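Local coordinates for protein possible galactose mutarotase (Streptomyces platensis subsp. rosaceus, PDB 4RNL) that probably interconverts the alpha and beta anomers of galactose or a related aldose, at residues A[163-177]-A[324-338]. Residues are numbered along the deposited sequence; the frame is centred on the assembly and turned at random. Where two conformers were deposited one is given.
Sequences LRIVSCATTDAPTVV and TVLRPGESYRSETVY
Arg-164 and Glu-335 meet across neighbouring antiparallel strands in a salt bridge, Arg-164 NE lying 2.8 Å from Glu-335 OE2 in the arginine conformer described, one of two modelled. In that conformer the arginine chain bends at chi3 (-85°), which brings NE rather than its terminal nitrogens to the acid; OE2 sits in the guanidinium plane, although the carboxylate plane is turned 57° from it. The other oxygen, OE1, accepts both NH1 and NH2 of Arg-333, two residues back on the same strand, with NH2 at 2.9 Å. Were Glu-335 replaced by an alanine, Arg-333, and Arg-164 in this conformer, would probably lose their shared counter-charge, leaving their guanidinium groups freer to turn. The branched Val-166 packs beside this network: CG1 lies over a face of the Arg-333 guanidinium and CG2 packs 3.9 Å from Glu-335 CG.

Beneath these side chains, paired backbone bonds join 163-169 to 332-338. On the opposite face, Ile-165 CD1 touches Tyr-338 CE1, a water links Ile-165 O with Ser-167 OG, and the hydroxyls of Ser-334 and Thr-336 bond to Glu-276 and Thr-309. Farther along, the strands part around the type II turn 327-330, where Gly-329 takes a positive phi that would jam a CB against the preceding carbonyl. Two waters bridge the segments here: one accepts from Thr-171 N at 2.8 Å, the other accepts from Gly-329 N and donates to Thr-171 O.

The chains pair again at 175-176 with 325-326. Here Val-177 CG1 stands 3.9 Å from the Tyr-332 ring centroid, almost on the ring normal, a CH-pi contact; the ring's hydroxyl is bound by Leu-179 N. Leu-326, with CG anti to the backbone N (chi1 -179°), fits between Thr-171 CG2 and Val-177 CG2. Ionic pairing on one face and apolar side chains mixed with hydrogen-bonded hydroxyls on the other thus join two central strands of the large antiparallel sheet in this galactose mutarotase-like beta-sandwich.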
ATOM      1  N   LEU A 163       2.886 -12.270  -5.209  1.00 10.34           N
ATOM      2  CA  LEU A 163       3.072 -11.889  -3.809  1.00 10.27           C
ATOM      3  C   LEU A 163       1.706 -11.670  -3.169  1.00 15.52           C
ATOM      4  O   LEU A 163       0.911 -10.865  -3.658  1.00 14.27           O
ATOM      5  CB  LEU A 163       3.860 -10.579  -3.707  1.00  9.13           C
ATOM      6  CG  LEU A 163       3.949  -9.951  -2.315  1.00 15.60           C
ATOM      7  CD1 LEU A 163       4.818 -10.812  -1.408  1.00 12.28           C
ATOM      8  CD2 LEU A 163       4.489  -8.526  -2.407  1.00 15.98           C
ATOM      9  N   ARG A 164       1.441 -12.371  -2.072  1.00 10.30           N
ATOM     10  CA  ARG A 164       0.153 -12.240  -1.387  0.50 12.32           C
ATOM     11  C   ARG A 164       0.337 -11.560  -0.039  1.00 14.28           C
ATOM     12  O   ARG A 164       1.228 -11.913   0.729  1.00 10.86           O
ATOM     13  CB  ARG A 164      -0.508 -13.612  -1.197  0.50 11.37           C
ATOM     14  CG  ARG A 164      -1.794 -13.577  -0.371  0.50 11.47           C
ATOM     15  CD  ARG A 164      -2.358 -14.974  -0.127  0.50 18.64           C
ATOM     16  NE  ARG A 164      -3.195 -15.434  -1.236  0.50 24.23           N
ATOM     17  CZ  ARG A 164      -2.794 -16.281  -2.176  0.50 23.88           C
ATOM     18  NH1 ARG A 164      -1.566 -16.771  -2.141  0.50 31.54           N
ATOM     19  NH2 ARG A 164      -3.619 -16.642  -3.147  0.50 22.33           N
ATOM     20  N   ILE A 165      -0.499 -10.562   0.245  1.00 10.99           N
ATOM     21  CA  ILE A 165      -0.441  -9.901   1.554  1.00  9.86           C
ATOM     22  C   ILE A 165      -1.811  -9.991   2.212  1.00 11.75           C
ATOM     23  O   ILE A 165      -2.789  -9.452   1.687  1.00 11.62           O
ATOM     24  CB  ILE A 165      -0.037  -8.411   1.446  1.00  9.28           C
ATOM     25  CG1 ILE A 165       1.309  -8.267   0.728  1.00  8.51           C
ATOM     26  CG2 ILE A 165       0.085  -7.799   2.833  1.00 11.39           C
ATOM     27  CD1 ILE A 165       1.707  -6.803   0.445  1.00 13.96           C
ATOM     28  N   VAL A 166      -1.889 -10.684   3.348  1.00  9.44           N
ATOM     29  CA  VAL A 166      -3.162 -10.814   4.067  1.00 11.23           C
ATOM     30  C   VAL A 166      -3.032 -10.079   5.385  1.00 13.70           C
ATOM     31  O   VAL A 166      -2.120 -10.368   6.160  1.00 11.80           O
ATOM     32  CB  VAL A 166      -3.506 -12.296   4.329  1.00 15.97           C
ATOM     33  CG1 VAL A 166      -4.837 -12.424   5.096  1.00 16.42           C
ATOM     34  CG2 VAL A 166      -3.557 -13.063   3.009  1.00 13.34           C
ATOM     35  N   SER A 167      -3.924  -9.122   5.636  1.00 10.10           N
ATOM     36  CA  SER A 167      -3.875  -8.356   6.877  1.00 13.48           C
ATOM     37  C   SER A 167      -5.060  -8.755   7.754  1.00 15.44           C
ATOM     38  O   SER A 167      -6.197  -8.775   7.287  1.00 17.20           O
ATOM     39  CB  SER A 167      -3.901  -6.852   6.584  1.00 15.17           C
ATOM     40  OG  SER A 167      -2.920  -6.511   5.605  1.00 16.71           O
ATOM     41  N   CYS A 168      -4.787  -9.106   9.010  1.00 11.93           N
ATOM     42  CA  CYS A 168      -5.830  -9.550   9.934  1.00 16.47           C
ATOM     43  C   CYS A 168      -5.767  -8.716  11.206  1.00 19.60           C
ATOM     44  O   CYS A 168      -4.678  -8.310  11.625  1.00 15.41           O
ATOM     45  CB  CYS A 168      -5.644 -11.030  10.289  1.00 22.32           C
ATOM     46  SG  CYS A 168      -5.906 -12.183   8.911  1.00 36.04           S
ATOM     47  N   ALA A 169      -6.917  -8.448  11.822  1.00 15.79           N
ATOM     48  CA  ALA A 169      -6.902  -7.725  13.092  1.00 13.74           C
ATOM     49  C   ALA A 169      -8.098  -8.034  13.961  1.00 13.06           C
ATOM     50  O   ALA A 169      -9.171  -8.361  13.459  1.00 12.95           O
ATOM     51  CB  ALA A 169      -6.810  -6.221  12.863  1.00 13.72           C
ATOM     52  N   THR A 170      -7.903  -7.920  15.272  1.00 12.33           N
ATOM     53  CA  THR A 170      -9.013  -7.906  16.225  1.00 13.81           C
ATOM     54  C   THR A 170      -8.772  -6.752  17.183  1.00 18.79           C
ATOM     55  O   THR A 170      -7.651  -6.256  17.284  1.00 17.99           O
ATOM     56  CB  THR A 170      -9.127  -9.215  17.027  1.00 19.83           C
ATOM     57  OG1 THR A 170      -7.910  -9.441  17.753  1.00 20.06           O
ATOM     58  CG2 THR A 170      -9.408 -10.400  16.103  1.00 19.61           C
ATOM     59  N   THR A 171      -9.817  -6.332  17.888  1.00 16.06           N
ATOM     60  CA  THR A 171      -9.718  -5.176  18.774  1.00 16.72           C
ATOM     61  C   THR A 171     -10.408  -5.453  20.098  1.00 18.95           C
ATOM     62  O   THR A 171     -11.326  -6.269  20.155  1.00 16.44           O
ATOM     63  CB  THR A 171     -10.345  -3.929  18.119  1.00 16.88           C
ATOM     64  OG1 THR A 171     -10.088  -2.780  18.934  1.00 17.70           O
ATOM     65  CG2 THR A 171     -11.860  -4.107  17.945  1.00 16.54           C
ATOM     66  N   ASP A 172      -9.966  -4.800  21.174  1.00 16.83           N
ATOM     67  CA  ASP A 172     -10.658  -4.954  22.459  1.00 18.80           C
ATOM     68  C   ASP A 172     -11.681  -3.846  22.733  1.00 22.13           C
ATOM     69  O   ASP A 172     -12.345  -3.836  23.775  1.00 18.53           O
ATOM     70  CB  ASP A 172      -9.675  -5.133  23.637  1.00 22.28           C
ATOM     71  CG  ASP A 172      -8.865  -3.879  23.947  1.00 27.72           C
ATOM     72  OD1 ASP A 172      -9.085  -2.821  23.318  1.00 19.24           O
ATOM     73  OD2 ASP A 172      -7.999  -3.956  24.850  1.00 28.55           O
ATOM     74  N   ALA A 173     -11.810  -2.919  21.789  1.00 17.93           N
ATOM     75  CA  ALA A 173     -12.822  -1.866  21.885  1.00 23.54           C
ATOM     76  C   ALA A 173     -13.116  -1.333  20.488  1.00 18.60           C
ATOM     77  O   ALA A 173     -12.252  -1.421  19.618  1.00 18.63           O
ATOM     78  CB  ALA A 173     -12.337  -0.747  22.801  1.00 24.01           C
ATOM     79  N   PRO A 174     -14.327  -0.787  20.266  1.00 19.00           N
ATOM     80  CA  PRO A 174     -14.653  -0.278  18.924  1.00 14.56           C
ATOM     81  C   PRO A 174     -13.609   0.708  18.413  1.00 23.46           C
ATOM     82  O   PRO A 174     -13.121   1.561  19.166  1.00 14.89           O
ATOM     83  CB  PRO A 174     -16.000   0.426  19.131  1.00 15.08           C
ATOM     84  CG  PRO A 174     -16.628  -0.321  20.277  1.00 18.23           C
ATOM     85  CD  PRO A 174     -15.479  -0.698  21.188  1.00 19.46           C
ATOM     86  N   THR A 175     -13.245   0.556  17.145  1.00 16.19           N
ATOM     87  CA  THR A 175     -12.222   1.385  16.552  1.00 14.44           C
ATOM     88  C   THR A 175     -12.473   1.451  15.055  1.00 14.45           C
ATOM     89  O   THR A 175     -13.430   0.856  14.566  1.00 17.86           O
ATOM     90  CB  THR A 175     -10.819   0.814  16.849  1.00 17.45           C
ATOM     91  OG1 THR A 175      -9.832   1.821  16.598  1.00 13.69           O
ATOM     92  CG2 THR A 175     -10.523  -0.438  16.010  1.00 17.18           C
ATOM     93  N   VAL A 176     -11.628   2.180  14.331  1.00 14.79           N
ATOM     94  CA  VAL A 176     -11.650   2.129  12.878  1.00 13.95           C
ATOM     95  C   VAL A 176     -10.311   1.568  12.409  1.00 17.67           C
ATOM     96  O   VAL A 176      -9.279   1.789  13.053  1.00 12.99           O
ATOM     97  CB  VAL A 176     -11.917   3.507  12.237  1.00 13.19           C
ATOM     98  CG1 VAL A 176     -13.301   4.016  12.619  1.00 15.98           C
ATOM     99  CG2 VAL A 176     -10.849   4.516  12.655  1.00 17.72           C
ATOM    100  N   VAL A 177     -10.348   0.809  11.312  1.00 12.42           N
ATOM    101  CA  VAL A 177      -9.168   0.137  10.770  1.00 10.06           C
ATOM    102  C   VAL A 177      -9.243   0.162   9.247  1.00 12.59           C
ATOM    103  O   VAL A 177     -10.295  -0.114   8.664  1.00 14.22           O
ATOM    104  CB  VAL A 177      -9.090  -1.344  11.200  1.00 18.54           C
ATOM    105  CG1 VAL A 177      -7.749  -1.947  10.746  1.00 12.47           C
ATOM    106  CG2 VAL A 177      -9.237  -1.492  12.682  1.00 28.63           C
ATOM    107  N   THR A 324     -15.556   1.195   8.033  1.00 12.35           N
ATOM    108  CA  THR A 324     -14.230   0.783   8.487  1.00 11.28           C
ATOM    109  C   THR A 324     -14.219   0.465   9.985  1.00 14.62           C
ATOM    110  O   THR A 324     -13.154   0.287  10.577  1.00 12.60           O
ATOM    111  CB  THR A 324     -13.188   1.863   8.190  1.00 12.29           C
ATOM    112  OG1 THR A 324     -13.537   3.068   8.883  1.00 13.33           O
ATOM    113  CG2 THR A 324     -13.146   2.151   6.690  1.00 10.58           C
ATOM    114  N   VAL A 325     -15.397   0.383  10.601  1.00 14.99           N
ATOM    115  CA  VAL A 325     -15.466   0.111  12.043  1.00 12.85           C
ATOM    116  C   VAL A 325     -15.152  -1.359  12.339  1.00 15.90           C
ATOM    117  O   VAL A 325     -15.570  -2.256  11.599  1.00 17.39           O
ATOM    118  CB  VAL A 325     -16.854   0.507  12.616  1.00 16.08           C
ATOM    119  CG1 VAL A 325     -16.989   0.124  14.102  1.00 14.43           C
ATOM    120  CG2 VAL A 325     -17.067   1.989  12.445  1.00 13.47           C
ATOM    121  N   LEU A 326     -14.391  -1.603  13.404  1.00 13.71           N
ATOM    122  CA  LEU A 326     -14.164  -2.963  13.898  1.00 14.44           C
ATOM    123  C   LEU A 326     -14.558  -3.002  15.372  1.00 19.17           C
ATOM    124  O   LEU A 326     -14.214  -2.092  16.130  1.00 17.92           O
ATOM    125  CB  LEU A 326     -12.698  -3.376  13.737  1.00 13.17           C
ATOM    126  CG  LEU A 326     -12.366  -4.792  14.216  1.00 17.52           C
ATOM    127  CD1 LEU A 326     -13.033  -5.828  13.310  1.00 19.47           C
ATOM    128  CD2 LEU A 326     -10.863  -5.030  14.288  1.00 16.63           C
ATOM    129  N   ARG A 327     -15.286  -4.044  15.772  1.00 16.85           N
ATOM    130  CA  ARG A 327     -15.770  -4.169  17.143  1.00 17.88           C
ATOM    131  C   ARG A 327     -15.255  -5.443  17.796  1.00 16.62           C
ATOM    132  O   ARG A 327     -14.877  -6.378  17.098  1.00 19.58           O
ATOM    133  CB  ARG A 327     -17.296  -4.138  17.160  1.00 18.00           C
ATOM    134  CG  ARG A 327     -17.852  -2.797  16.761  1.00 19.70           C
ATOM    135  CD  ARG A 327     -19.369  -2.769  16.790  1.00 24.24           C
ATOM    136  NE  ARG A 327     -19.832  -1.503  16.233  1.00 22.98           N
ATOM    137  CZ  ARG A 327     -19.853  -0.361  16.912  1.00 20.44           C
ATOM    138  NH1 ARG A 327     -19.464  -0.335  18.180  1.00 19.19           N
ATOM    139  NH2 ARG A 327     -20.268   0.752  16.328  1.00 24.46           N
ATOM    140  N   PRO A 328     -15.227  -5.482  19.142  1.00 20.43           N
ATOM    141  CA  PRO A 328     -14.755  -6.702  19.806  1.00 23.45           C
ATOM    142  C   PRO A 328     -15.561  -7.923  19.380  1.00 21.36           C
ATOM    143  O   PRO A 328     -16.777  -7.821  19.202  1.00 21.65           O
ATOM    144  CB  PRO A 328     -14.984  -6.397  21.291  1.00 26.08           C
ATOM    145  CG  PRO A 328     -14.849  -4.919  21.381  1.00 25.97           C
ATOM    146  CD  PRO A 328     -15.475  -4.394  20.105  1.00 22.49           C
ATOM    147  N   GLY A 329     -14.889  -9.053  19.188  1.00 22.94           N
ATOM    148  CA  GLY A 329     -15.571 -10.257  18.753  1.00 26.91           C
ATOM    149  C   GLY A 329     -15.575 -10.406  17.243  1.00 27.26           C
ATOM    150  O   GLY A 329     -15.874 -11.483  16.724  1.00 25.46           O
ATOM    151  N   GLU A 330     -15.255  -9.327  16.532  1.00 19.21           N
ATOM    152  CA  GLU A 330     -15.193  -9.364  15.075  1.00 19.43           C
ATOM    153  C   GLU A 330     -13.770  -9.608  14.594  1.00 19.02           C
ATOM    154  O   GLU A 330     -12.821  -9.499  15.366  1.00 23.09           O
ATOM    155  CB  GLU A 330     -15.712  -8.054  14.485  1.00 20.88           C
ATOM    156  CG  GLU A 330     -17.154  -7.739  14.845  1.00 25.15           C
ATOM    157  CD  GLU A 330     -17.628  -6.435  14.237  1.00 30.73           C
ATOM    158  OE1 GLU A 330     -16.784  -5.555  13.969  1.00 22.00           O
ATOM    159  OE2 GLU A 330     -18.849  -6.289  14.019  1.00 33.49           O
ATOM    160  N   SER A 331     -13.627  -9.924  13.309  1.00 18.42           N
ATOM    161  CA  SER A 331     -12.315 -10.192  12.717  1.00 19.29           C
ATOM    162  C   SER A 331     -12.161  -9.389  11.437  1.00 21.20           C
ATOM    163  O   SER A 331     -12.939  -9.552  10.494  1.00 20.36           O
ATOM    164  CB  SER A 331     -12.159 -11.688  12.424  1.00 26.14           C
ATOM    165  OG  SER A 331     -11.011 -11.945  11.637  1.00 36.22           O
ATOM    166  N   TYR A 332     -11.175  -8.497  11.414  1.00 12.91           N
ATOM    167  CA  TYR A 332     -10.865  -7.720  10.220  1.00 12.18           C
ATOM    168  C   TYR A 332      -9.966  -8.576   9.347  1.00 14.96           C
ATOM    169  O   TYR A 332      -9.012  -9.176   9.842  1.00 15.18           O
ATOM    170  CB  TYR A 332     -10.132  -6.425  10.617  1.00 12.29           C
ATOM    171  CG  TYR A 332      -9.543  -5.623   9.472  1.00 14.05           C
ATOM    172  CD1 TYR A 332     -10.294  -4.661   8.811  1.00 17.83           C
ATOM    173  CD2 TYR A 332      -8.225  -5.802   9.074  1.00 12.59           C
ATOM    174  CE1 TYR A 332      -9.759  -3.916   7.771  1.00 16.71           C
ATOM    175  CE2 TYR A 332      -7.681  -5.061   8.034  1.00 13.65           C
ATOM    176  CZ  TYR A 332      -8.453  -4.121   7.386  1.00 13.60           C
ATOM    177  OH  TYR A 332      -7.905  -3.379   6.361  1.00 15.93           O
ATOM    178  N   ARG A 333     -10.277  -8.652   8.056  1.00 13.32           N
ATOM    179  CA  ARG A 333      -9.420  -9.370   7.114  1.00 13.07           C
ATOM    180  C   ARG A 333      -9.397  -8.657   5.777  1.00 19.16           C
ATOM    181  O   ARG A 333     -10.441  -8.326   5.213  1.00 14.38           O
ATOM    182  CB  ARG A 333      -9.879 -10.818   6.912  1.00 15.52           C
ATOM    183  CG  ARG A 333      -8.960 -11.622   5.958  1.00 17.36           C
ATOM    184  CD  ARG A 333      -9.518 -13.013   5.615  1.00 20.54           C
ATOM    185  NE  ARG A 333      -8.525 -13.832   4.917  1.00 18.21           N
ATOM    186  CZ  ARG A 333      -8.337 -13.820   3.599  1.00 17.44           C
ATOM    187  NH1 ARG A 333      -9.083 -13.044   2.824  1.00 18.09           N
ATOM    188  NH2 ARG A 333      -7.399 -14.583   3.054  1.00 18.41           N
ATOM    189  N   SER A 334      -8.200  -8.419   5.264  1.00 14.35           N
ATOM    190  CA  SER A 334      -8.063  -7.829   3.946  1.00 13.55           C
ATOM    191  C   SER A 334      -6.989  -8.600   3.202  1.00 13.60           C
ATOM    192  O   SER A 334      -6.010  -9.036   3.802  1.00 15.69           O
ATOM    193  CB  SER A 334      -7.680  -6.359   4.058  1.00 18.17           C
ATOM    194  OG  SER A 334      -7.624  -5.779   2.774  1.00 19.25           O
ATOM    195  N   GLU A 335      -7.171  -8.792   1.902  1.00 14.76           N
ATOM    196  CA  GLU A 335      -6.212  -9.580   1.144  1.00 10.96           C
ATOM    197  C   GLU A 335      -5.988  -8.964  -0.218  1.00 12.83           C
ATOM    198  O   GLU A 335      -6.942  -8.655  -0.935  1.00 12.98           O
ATOM    199  CB  GLU A 335      -6.699 -11.030   0.996  1.00 10.12           C
ATOM    200  CG  GLU A 335      -5.812 -11.879   0.067  1.00 17.06           C
ATOM    201  CD  GLU A 335      -6.319 -13.305  -0.110  1.00 22.75           C
ATOM    202  OE1 GLU A 335      -7.438 -13.605   0.348  1.00 20.36           O
ATOM    203  OE2 GLU A 335      -5.599 -14.128  -0.720  1.00 20.49           O
ATOM    204  N   THR A 336      -4.719  -8.779  -0.560  1.00 11.57           N
ATOM    205  CA  THR A 336      -4.337  -8.228  -1.847  1.00  9.77           C
ATOM    206  C   THR A 336      -3.237  -9.109  -2.446  1.00 14.67           C
ATOM    207  O   THR A 336      -2.356  -9.593  -1.731  1.00 11.93           O
ATOM    208  CB  THR A 336      -3.905  -6.748  -1.707  1.00 12.48           C
ATOM    209  OG1 THR A 336      -5.029  -5.969  -1.248  1.00 13.33           O
ATOM    210  CG2 THR A 336      -3.445  -6.192  -3.052  1.00 14.40           C
ATOM    211  N   VAL A 337      -3.324  -9.374  -3.745  1.00 12.29           N
ATOM    212  CA  VAL A 337      -2.342 -10.227  -4.406  1.00  9.74           C
ATOM    213  C   VAL A 337      -1.752  -9.469  -5.583  1.00 14.06           C
ATOM    214  O   VAL A 337      -2.485  -8.906  -6.400  1.00 13.46           O
ATOM    215  CB  VAL A 337      -2.974 -11.535  -4.928  1.00 13.30           C
ATOM    216  CG1 VAL A 337      -1.902 -12.424  -5.563  1.00 13.28           C
ATOM    217  CG2 VAL A 337      -3.697 -12.283  -3.810  1.00 16.55           C
ATOM    218  N   TYR A 338      -0.424  -9.435  -5.653  1.00 11.72           N
ATOM    219  CA  TYR A 338       0.272  -8.814  -6.766  1.00  9.73           C
ATOM    220  C   TYR A 338       0.802  -9.940  -7.639  1.00 12.38           C
ATOM    221  O   TYR A 338       1.775 -10.591  -7.269  1.00 13.73           O
ATOM    222  CB  TYR A 338       1.461  -8.001  -6.256  1.00 12.42           C
ATOM    223  CG  TYR A 338       1.113  -6.826  -5.363  1.00 14.33           C
ATOM    224  CD1 TYR A 338       0.721  -7.015  -4.041  1.00 22.12           C
ATOM    225  CD2 TYR A 338       1.222  -5.525  -5.838  1.00 16.30           C
ATOM    226  CE1 TYR A 338       0.421  -5.936  -3.222  1.00 21.08           C
ATOM    227  CE2 TYR A 338       0.934  -4.442  -5.030  1.00 19.70           C
ATOM    228  CZ  TYR A 338       0.534  -4.654  -3.725  1.00 28.40           C
ATOM    229  OH  TYR A 338       0.242  -3.570  -2.931  1.00 34.64           O
TER
HETATM  230  O   HOH W   1      -3.431  -6.944   2.878  1.00 16.78           O
HETATM  231  O   HOH W   2     -12.225  -7.624  17.112  1.00 18.10           O
HETATM  232  O   HOH W   3     -12.021  -9.056  19.748  1.00 28.34           O